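Aminotransferase (Psychrobacter arcticus 273-4, PDB 3IF2) probably catalyses the pyridoxal phosphate-dependent transfer of amino groups between amino acids and keto acids, perhaps as a valine-pyruvate transaminase. Local coordinates at residues 207-212 / 239-244; 252-257 / 332-337; 269-274 / 285-290. All blocks are in the same frame, centred on the assembly; numbering follows the deposited sequence.

Overall arrangement
All three contacts are buried. Contacts 1 and 3 lie in the central eight-stranded mixed sheet; contact 2 joins the loop after strand 242-245 to helix 324-351. Contacts 1 and 3 are both strand pairings, parallel in the first and antiparallel in the second, and they meet directly: the backbone of Ile244 probably hydrogen-bonds to Ile269 and Cys271. Contact 2 differs in kind, pressing its loop on the helix through side chains and carbonyls, without a hydrogen bond between its segments; its Lys334 and Tyr257 are partly exposed. It meets contact 3 where Phe252 packs on Ile286 and Leu274. Contact 3 alone reaches the cofactor, through Ser273.

Contact 1. Residues 207-212 / 239-244; sequences IGAICC and DIPLII
Ile240 packs into the start of strand 207-212 with both of its branches. Its CG1 sits between the backbone N and the carbonyl carbon (chi1 57°), which brings the terminal CD1 against Ile207 and Ile210: CD1 lies 3.7 Å from Ile207 CG2 and equally near Ile210 CG1, whose side chain it meets at about a right angle. The other branch, CG2, rests against two successive carbonyls, 3.2 Å from Ile207 O. Beyond this cluster the chains run parallel, and Ile210 bonds to residues on both sides of Leu242. Its N donates to Pro241 O at 3.0 Å, and its O receives Ile243 N at 2.7 Å, both bonds nearly straight. The pairing slackens toward the end, where Cys212 N reaches Ile243 O in a weak bond of 3.3 Å. At the other extreme Asp239, exposed and without contact to 207-212, is packed on by Gly1 of the second subunit; its positive phi closes a Schellman motif at the end of helix 225-237. On the face that carries Cys211, Ile243 lies alongside, its CD1 4.0 Å from Ala209 CB. The opposite face, with Ile210, Leu242 and Ile244, is covered by helix 225-237, the connection of this beta-alpha-beta unit, while strand 142-149 flanks 207-212 and strand 268-273 flanks 242-244.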
loop_
_atom_site.group_PDB
_atom_site.type_symbol
_atom_site.label_atom_id
_atom_site.label_comp_id
_atom_site.label_asym_id
_atom_site.label_seq_id
_atom_site.Cartn_x
_atom_site.Cartn_y
_atom_site.Cartn_z
ATOM N N ILE A 207 17.547 -13.188 17.289
ATOM C CA ILE A 207 17.660 -12.366 16.058
ATOM C C ILE A 207 16.868 -13.124 14.988
ATOM O O ILE A 207 17.179 -14.279 14.694
ATOM C CB ILE A 207 19.136 -12.121 15.616
ATOM C CG1 ILE A 207 19.876 -11.250 16.640
ATOM C CG2 ILE A 207 19.205 -11.449 14.241
ATOM C CD1 ILE A 207 19.337 -9.822 16.773
ATOM N N GLY A 208 15.829 -12.497 14.447
ATOM C CA GLY A 208 14.981 -13.118 13.410
ATOM C C GLY A 208 15.468 -13.024 11.964
ATOM O O GLY A 208 15.161 -13.894 11.157
ATOM N N ALA A 209 16.210 -11.965 11.640
ATOM C CA ALA A 209 16.775 -11.749 10.303
ATOM C C ALA A 209 17.908 -10.738 10.371
ATOM O O ALA A 209 18.040 -10.043 11.374
ATOM C CB ALA A 209 15.705 -11.248 9.359
ATOM N N ILE A 210 18.731 -10.693 9.316
ATOM C CA ILE A 210 19.789 -9.684 9.170
ATOM C C ILE A 210 19.358 -8.805 8.006
ATOM O O ILE A 210 18.844 -9.324 7.013
ATOM C CB ILE A 210 21.183 -10.273 8.882
ATOM C CG1 ILE A 210 21.610 -11.217 10.009
ATOM C CG2 ILE A 210 22.217 -9.157 8.768
ATOM C CD1 ILE A 210 23.006 -11.836 9.817
ATOM N N CYS A 211 19.557 -7.491 8.122
ATOM C CA CYS A 211 19.198 -6.556 7.055
ATOM C C CYS A 211 20.151 -5.373 6.855
ATOM O O CYS A 211 20.689 -4.837 7.822
ATOM C CB CYS A 211 17.795 -6.007 7.294
ATOM S SG CYS A 211 17.198 -5.001 5.900
ATOM N N CYS A 212 20.331 -4.976 5.590
ATOM C CA CYS A 212 21.103 -3.784 5.238
ATOM C C CYS A 212 20.830 -3.277 3.824
ATOM O O CYS A 212 20.369 -4.032 2.980
ATOM C CB CYS A 212 22.591 -4.050 5.357
ATOM S SG CYS A 212 23.116 -5.271 4.201
ATOM N N ASP A 239 20.195 -19.974 11.053
ATOM C CA ASP A 239 18.852 -20.210 10.440
ATOM C C ASP A 239 18.001 -18.957 10.332
ATOM O O ASP A 239 16.845 -18.928 10.763
ATOM C CB ASP A 239 18.060 -21.327 11.160
ATOM C CG ASP A 239 18.331 -22.683 10.594
ATOM O OD1 ASP A 239 19.423 -23.233 10.883
ATOM O OD2 ASP A 239 17.420 -23.199 9.883
ATOM N N ILE A 240 18.606 -17.899 9.818
ATOM C CA ILE A 240 17.900 -16.635 9.603
ATOM C C ILE A 240 18.270 -16.080 8.223
ATOM O O ILE A 240 19.402 -16.285 7.764
ATOM C CB ILE A 240 18.175 -15.603 10.744
ATOM C CG1 ILE A 240 19.681 -15.312 10.918
ATOM C CG2 ILE A 240 17.570 -16.095 12.069
ATOM C CD1 ILE A 240 19.971 -14.087 11.764
ATOM N N PRO A 241 17.324 -15.402 7.548
ATOM C CA PRO A 241 17.659 -14.867 6.246
ATOM C C PRO A 241 18.438 -13.558 6.299
ATOM O O PRO A 241 18.446 -12.870 7.328
ATOM C CB PRO A 241 16.288 -14.643 5.616
ATOM C CG PRO A 241 15.444 -14.310 6.732
ATOM C CD PRO A 241 15.891 -15.213 7.831
ATOM N N LEU A 242 19.063 -13.250 5.164
ATOM C CA LEU A 242 19.790 -12.009 4.922
ATOM C C LEU A 242 18.943 -11.191 3.934
ATOM O O LEU A 242 18.809 -11.560 2.760
ATOM C CB LEU A 242 21.163 -12.318 4.346
ATOM C CG LEU A 242 22.071 -11.185 3.907
ATOM C CD1 LEU A 242 22.253 -10.168 5.026
ATOM C CD2 LEU A 242 23.412 -11.794 3.453
ATOM N N ILE A 243 18.345 -10.110 4.431
ATOM C CA ILE A 243 17.515 -9.216 3.650
ATOM C C ILE A 243 18.467 -8.164 3.112
ATOM O O ILE A 243 19.254 -7.622 3.882
ATOM C CB ILE A 243 16.418 -8.535 4.510
ATOM C CG1 ILE A 243 15.594 -9.580 5.299
ATOM C CG2 ILE A 243 15.498 -7.710 3.627
ATOM C CD1 ILE A 243 14.579 -8.990 6.209
ATOM N N ILE A 244 18.402 -7.873 1.808
ATOM C CA ILE A 244 19.283 -6.863 1.166
ATOM C C ILE A 244 18.439 -5.868 0.360
ATOM O O ILE A 244 17.765 -6.253 -0.596
ATOM C CB ILE A 244 20.330 -7.493 0.225
ATOM C CG1 ILE A 244 21.097 -8.612 0.942
ATOM C CG2 ILE A 244 21.279 -6.385 -0.344
ATOM C CD1 ILE A 244 22.146 -9.256 0.066
#

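Contact 2. Residues 252-257 / 332-337; sequences FPNIIY and EIKPFY
The carbonyl oxygen of Asn254 is flanked by the aliphatic stem of Lys334, with CB, CG and CD all close to it and CD nearest at 3.3 Å. The same oxygen accepts a weak bond from Ile256 N, which closes an inverse gamma turn centred on Ile255. Lys334 can lie along the loop because its chain is extended throughout, with CG anti to the backbone N (chi1 176°); its CE continues to Ile256 O, 3.3 Å away. Near the end of the stem Asn254 ND2 gives a weak hydrogen bond to Asp330, one turn back on helix 324-351. The apolar half of the contact is built round Ile255. Its CD1 sits 3.7 Å from Ile333 CG2 and 3.5 Å from Tyr337 CD2, crossing Ile333 at about a right angle and Tyr337 obliquely, while Pro253, which follows a cis peptide bond, adds its CB against Ile333 CG2. An alanine at Ile255 is likely to open a gap between Ile333 and the Tyr337 ring and to leave that ring less firmly backed. Tyr257 brings its OH to 3.2 Å from Tyr337 CB, in van der Waals contact, while the hydroxyl of Tyr337 itself is hydrogen-bonded to the backbone N of Ala43. Pro253 and Ile255 also adjoin the cofactor-binding Lys276 and Tyr248, respectively. The loop thus meets 332-337 chiefly by van der Waals contact: Asn254 O and Ile256 O lie against the lysine stem without a hydrogen bond from that segment, and one weak polar tie, Asn254 to Asp330, sits just outside it.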
loop_
_atom_site.group_PDB
_atom_site.type_symbol
_atom_site.label_atom_id
_atom_site.label_comp_id
_atom_site.label_asym_id
_atom_site.label_seq_id
_atom_site.Cartn_x
_atom_site.Cartn_y
_atom_site.Cartn_z
ATOM N N PHE A 252 19.373 -2.304 -11.522
ATOM C CA PHE A 252 18.768 -0.988 -11.756
ATOM C C PHE A 252 18.379 -0.429 -10.398
ATOM O O PHE A 252 17.887 -1.173 -9.580
ATOM C CB PHE A 252 17.532 -1.052 -12.694
ATOM C CG PHE A 252 16.496 -2.102 -12.315
ATOM C CD1 PHE A 252 15.516 -1.839 -11.361
ATOM C CD2 PHE A 252 16.487 -3.340 -12.947
ATOM C CE1 PHE A 252 14.571 -2.817 -10.998
ATOM C CE2 PHE A 252 15.525 -4.322 -12.597
ATOM C CZ PHE A 252 14.572 -4.052 -11.614
ATOM N N PRO A 253 18.609 0.868 -10.139
ATOM C CA PRO A 253 19.190 1.907 -10.988
ATOM C C PRO A 253 20.710 1.859 -11.126
ATOM O O PRO A 253 21.253 2.702 -11.823
ATOM C CB PRO A 253 18.729 3.202 -10.309
ATOM C CG PRO A 253 18.733 2.857 -8.871
ATOM C CD PRO A 253 18.416 1.371 -8.772
ATOM N N ASN A 254 21.372 0.902 -10.467
ATOM C CA ASN A 254 22.821 0.655 -10.571
ATOM C C ASN A 254 23.624 1.901 -10.245
ATOM O O ASN A 254 24.558 2.236 -10.961
ATOM C CB ASN A 254 23.143 0.112 -11.978
ATOM C CG ASN A 254 24.576 -0.487 -12.108
ATOM O OD1 ASN A 254 25.068 -1.207 -11.227
ATOM N ND2 ASN A 254 25.222 -0.200 -13.239
ATOM N N ILE A 255 23.224 2.612 -9.185
ATOM C CA ILE A 255 23.917 3.839 -8.748
ATOM C C ILE A 255 25.022 3.387 -7.764
ATOM O O ILE A 255 24.948 3.665 -6.571
ATOM C CB ILE A 255 22.940 4.881 -8.116
ATOM C CG1 ILE A 255 21.756 5.177 -9.048
ATOM C CG2 ILE A 255 23.696 6.182 -7.766
ATOM C CD1 ILE A 255 20.664 6.022 -8.449
ATOM N N ILE A 256 25.987 2.619 -8.286
ATOM C CA ILE A 256 27.127 2.057 -7.554
ATOM C C ILE A 256 28.375 2.411 -8.336
ATOM O O ILE A 256 28.459 2.077 -9.506
ATOM C CB ILE A 256 27.080 0.516 -7.449
ATOM C CG1 ILE A 256 25.964 0.079 -6.514
ATOM C CG2 ILE A 256 28.387 -0.038 -6.875
ATOM C CD1 ILE A 256 26.007 -1.429 -6.138
ATOM N N TYR A 257 29.338 3.063 -7.687
ATOM C CA TYR A 257 30.568 3.483 -8.355
ATOM C C TYR A 257 31.808 2.667 -7.941
ATOM O O TYR A 257 32.908 3.044 -8.326
ATOM C CB TYR A 257 30.842 4.976 -8.143
ATOM C CG TYR A 257 29.639 5.911 -8.083
ATOM C CD1 TYR A 257 28.595 5.880 -9.040
ATOM C CD2 TYR A 257 29.600 6.909 -7.090
ATOM C CE1 TYR A 257 27.499 6.801 -8.942
ATOM C CE2 TYR A 257 28.549 7.818 -6.977
ATOM C CZ TYR A 257 27.510 7.767 -7.888
ATOM O OH TYR A 257 26.529 8.704 -7.689
ATOM N N GLU A 332 22.557 6.682 -18.315
ATOM C CA GLU A 332 21.957 7.958 -17.933
ATOM C C GLU A 332 21.932 8.186 -16.430
ATOM O O GLU A 332 22.485 9.185 -15.963
ATOM C CB GLU A 332 20.542 8.061 -18.510
ATOM C CG GLU A 332 20.378 7.703 -19.997
ATOM C CD GLU A 332 21.149 8.608 -20.972
ATOM O OE1 GLU A 332 21.479 9.772 -20.640
ATOM O OE2 GLU A 332 21.408 8.138 -22.109
ATOM N N ILE A 333 21.354 7.255 -15.665
ATOM C CA ILE A 333 21.198 7.441 -14.213
ATOM C C ILE A 333 22.548 7.439 -13.463
ATOM O O ILE A 333 22.882 8.428 -12.800
ATOM C CB ILE A 333 20.249 6.409 -13.589
ATOM C CG1 ILE A 333 18.853 6.453 -14.235
ATOM C CG2 ILE A 333 20.123 6.657 -12.060
ATOM C CD1 ILE A 333 17.933 5.365 -13.777
ATOM N N LYS A 334 23.310 6.344 -13.582
ATOM C CA LYS A 334 24.622 6.199 -12.890
ATOM C C LYS A 334 25.582 7.364 -13.154
ATOM O O LYS A 334 26.097 7.936 -12.189
ATOM C CB LYS A 334 25.266 4.835 -13.183
ATOM C CG LYS A 334 26.691 4.535 -12.626
ATOM C CD LYS A 334 27.023 3.050 -13.000
ATOM C CE LYS A 334 28.465 2.564 -12.753
ATOM N NZ LYS A 334 28.598 1.035 -12.916
ATOM N N PRO A 335 25.774 7.758 -14.432
ATOM C CA PRO A 335 26.646 8.908 -14.679
ATOM C C PRO A 335 26.101 10.251 -14.159
ATOM O O PRO A 335 26.890 11.069 -13.674
ATOM C CB PRO A 335 26.787 8.912 -16.216
ATOM C CG PRO A 335 26.523 7.477 -16.613
ATOM C CD PRO A 335 25.376 7.142 -15.712
ATOM N N PHE A 336 24.790 10.482 -14.264
ATOM C CA PHE A 336 24.186 11.717 -13.757
ATOM C C PHE A 336 24.598 11.945 -12.304
ATOM O O PHE A 336 25.155 13.004 -11.992
ATOM C CB PHE A 336 22.655 11.704 -13.859
ATOM C CG PHE A 336 22.021 12.935 -13.310
ATOM C CD1 PHE A 336 21.819 14.042 -14.112
ATOM C CD2 PHE A 336 21.668 13.013 -11.959
ATOM C CE1 PHE A 336 21.266 15.227 -13.593
ATOM C CE2 PHE A 336 21.119 14.190 -11.436
ATOM C CZ PHE A 336 20.927 15.304 -12.265
ATOM N N TYR A 337 24.347 10.947 -11.442
ATOM C CA TYR A 337 24.687 11.058 -10.012
ATOM C C TYR A 337 26.194 11.146 -9.697
ATOM O O TYR A 337 26.570 11.830 -8.737
ATOM C CB TYR A 337 23.982 9.992 -9.146
ATOM C CG TYR A 337 22.468 10.139 -9.147
ATOM C CD1 TYR A 337 21.862 11.240 -8.551
ATOM C CD2 TYR A 337 21.643 9.170 -9.729
ATOM C CE1 TYR A 337 20.478 11.396 -8.553
ATOM C CE2 TYR A 337 20.243 9.312 -9.743
ATOM C CZ TYR A 337 19.673 10.427 -9.152
ATOM O OH TYR A 337 18.317 10.581 -9.145
#

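Contact 3. Residues 269-274 / 285-290; sequences ILCFSL and GIIVAD. With PLP (pyridoxal-5'-phosphate), chain C.
Phe272 and Ile286 stand next to each other on one face of two adjacent antiparallel strands, their CB atoms 3.9 Å apart, and the aromatic ring leans along the neighbouring strand to cross Val288 obliquely. With CG anti to the carbonyl carbon (chi1 -50°), Phe272 brings CE1 to 3.7 Å from Val288 CG2, and Ile286 O lies at the ring edge, near its plane. That carbonyl also accepts Phe272 N at 2.7 Å. Ile286 N returns a bond to Phe272 O, and Leu270 and Val288 exchange a further pair. On this face Phe96 of helix 86-100 meets the Phe272 ring, and Phe88 and Leu92 cover Ile286. Ile269, Cys271 and Ile287 are on the other side of the sheet. There Ile269 and Ile287 lie side by side, pointing the same way, with their CG2 atoms 3.8 Å apart; helix 115-125 packs against this face as well, and helix 291-305 covers Ile287. Ser273 shares the Cys271 face and pairs with Gly285. Its OG, anti to the backbone N (chi1 -175°), gives a 2.5 Å hydrogen bond to phosphate oxygen O2P of pyridoxal phosphate and receives one from Ser275 N, an arrangement that probably holds the hydroxyl in this rotation. Arg283 and Ser275 also hydrogen-bond to the cofactor, as does Tyr79 of the second subunit. A beta hairpin within the central sheet, flanked by strands 242-245 and 109-112 and carrying a phosphate-binding serine at the end of one strand, fits the large domain of fold type I aminotransferases.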
loop_
_atom_site.group_PDB
_atom_site.type_symbol
_atom_site.label_atom_id
_atom_site.label_comp_id
_atom_site.label_asym_id
_atom_site.label_seq_id
_atom_site.Cartn_x
_atom_site.Cartn_y
_atom_site.Cartn_z
ATOM N N ILE A 269 16.848 -12.516 0.791
ATOM C CA ILE A 269 15.628 -11.775 0.415
ATOM C C ILE A 269 16.158 -10.471 -0.208
ATOM O O ILE A 269 16.651 -9.611 0.507
ATOM C CB ILE A 269 14.696 -11.527 1.635
ATOM C CG1 ILE A 269 14.292 -12.870 2.296
ATOM C CG2 ILE A 269 13.422 -10.752 1.234
ATOM C CD1 ILE A 269 13.549 -12.740 3.640
ATOM N N LEU A 270 16.139 -10.382 -1.545
ATOM C CA LEU A 270 16.610 -9.195 -2.294
ATOM C C LEU A 270 15.439 -8.287 -2.599
ATOM O O LEU A 270 14.484 -8.721 -3.244
ATOM C CB LEU A 270 17.274 -9.576 -3.626
ATOM C CG LEU A 270 18.687 -10.114 -3.712
ATOM C CD1 LEU A 270 19.000 -10.379 -5.167
ATOM C CD2 LEU A 270 19.664 -9.102 -3.143
ATOM N N CYS A 271 15.517 -7.041 -2.145
ATOM C CA CYS A 271 14.476 -6.042 -2.386
ATOM C C CYS A 271 14.984 -5.044 -3.419
ATOM O O CYS A 271 16.114 -4.536 -3.297
ATOM C CB CYS A 271 14.129 -5.305 -1.106
ATOM S SG CYS A 271 13.507 -6.370 0.218
ATOM N N PHE A 272 14.177 -4.822 -4.463
ATOM C CA PHE A 272 14.449 -3.820 -5.497
ATOM C C PHE A 272 13.281 -2.851 -5.508
ATOM O O PHE A 272 12.257 -3.071 -4.849
ATOM C CB PHE A 272 14.603 -4.433 -6.885
ATOM C CG PHE A 272 15.558 -5.582 -6.948
ATOM C CD1 PHE A 272 15.128 -6.867 -6.614
ATOM C CD2 PHE A 272 16.884 -5.392 -7.366
ATOM C CE1 PHE A 272 16.000 -7.944 -6.676
ATOM C CE2 PHE A 272 17.768 -6.466 -7.440
ATOM C CZ PHE A 272 17.325 -7.750 -7.099
ATOM N N SER A 273 13.447 -1.772 -6.254
ATOM C CA SER A 273 12.425 -0.742 -6.383
ATOM C C SER A 273 12.538 -0.044 -7.734
ATOM O O SER A 273 13.627 -0.014 -8.322
ATOM C CB SER A 273 12.610 0.285 -5.278
ATOM O OG SER A 273 11.593 1.251 -5.276
ATOM N N LEU A 274 11.399 0.475 -8.211
ATOM C CA LEU A 274 11.334 1.316 -9.418
ATOM C C LEU A 274 11.409 2.814 -9.056
ATOM O O LEU A 274 11.414 3.667 -9.945
ATOM C CB LEU A 274 10.059 1.038 -10.223
ATOM C CG LEU A 274 9.837 -0.351 -10.820
ATOM C CD1 LEU A 274 8.539 -0.346 -11.687
ATOM C CD2 LEU A 274 11.047 -0.768 -11.633
ATOM N N GLY A 285 7.649 -1.912 -5.432
ATOM C CA GLY A 285 8.744 -2.638 -4.787
ATOM C C GLY A 285 8.770 -4.048 -5.372
ATOM O O GLY A 285 7.720 -4.573 -5.731
ATOM N N ILE A 286 9.956 -4.645 -5.467
ATOM C CA ILE A 286 10.138 -5.988 -6.011
ATOM C C ILE A 286 10.882 -6.819 -4.967
ATOM O O ILE A 286 11.911 -6.366 -4.482
ATOM C CB ILE A 286 11.004 -5.966 -7.303
ATOM C CG1 ILE A 286 10.463 -4.967 -8.354
ATOM C CG2 ILE A 286 11.148 -7.388 -7.893
ATOM C CD1 ILE A 286 11.438 -4.686 -9.555
ATOM N N ILE A 287 10.387 -8.024 -4.644
ATOM C CA ILE A 287 11.039 -8.936 -3.697
ATOM C C ILE A 287 11.398 -10.239 -4.422
ATOM O O ILE A 287 10.526 -10.851 -5.019
ATOM C CB ILE A 287 10.134 -9.292 -2.449
ATOM C CG1 ILE A 287 9.812 -8.057 -1.602
ATOM C CG2 ILE A 287 10.841 -10.282 -1.543
ATOM C CD1 ILE A 287 8.817 -8.310 -0.426
ATOM N N VAL A 288 12.679 -10.628 -4.379
ATOM C CA VAL A 288 13.169 -11.916 -4.883
ATOM C C VAL A 288 13.537 -12.750 -3.631
ATOM O O VAL A 288 14.400 -12.332 -2.836
ATOM C CB VAL A 288 14.359 -11.756 -5.822
ATOM C CG1 VAL A 288 14.932 -13.141 -6.216
ATOM C CG2 VAL A 288 13.931 -10.933 -7.060
ATOM N N ALA A 289 12.874 -13.909 -3.455
ATOM C CA ALA A 289 13.063 -14.743 -2.252
ATOM C C ALA A 289 12.615 -16.171 -2.430
ATOM O O ALA A 289 12.125 -16.543 -3.489
ATOM C CB ALA A 289 12.296 -14.118 -1.093
ATOM N N ASP A 290 12.782 -16.969 -1.382
ATOM C CA ASP A 290 12.274 -18.343 -1.352
ATOM C C ASP A 290 10.752 -18.290 -1.426
ATOM O O ASP A 290 10.143 -17.346 -0.896
ATOM C CB ASP A 290 12.648 -19.052 -0.033
ATOM C CG ASP A 290 12.300 -20.548 -0.038
ATOM O OD1 ASP A 290 13.001 -21.300 -0.747
ATOM O OD2 ASP A 290 11.360 -20.968 0.683
HETATM N N1 PLP C . 15.657 1.770 0.548
HETATM C C2 PLP C . 16.472 2.874 0.680
HETATM C C2A PLP C . 17.911 2.639 1.012
HETATM C C3 PLP C . 15.939 4.169 0.487
HETATM O O3 PLP C . 16.713 5.292 0.606
HETATM C C4 PLP C . 14.565 4.327 0.185
HETATM C C4A PLP C . 13.993 5.737 0.262
HETATM O O4A PLP C . 13.277 6.197 -0.637
HETATM C C5 PLP C . 13.741 3.159 0.058
HETATM C C6 PLP C . 14.328 1.894 0.247
HETATM C C5A PLP C . 12.227 3.216 -0.226
HETATM O O4P PLP C . 11.904 3.258 -1.600
HETATM P P PLP C . 10.402 3.002 -2.102
HETATM O O1P PLP C . 9.315 2.680 -1.105
HETATM O O2P PLP C . 10.594 1.830 -3.004
HETATM O O3P PLP C . 10.024 4.237 -2.822
#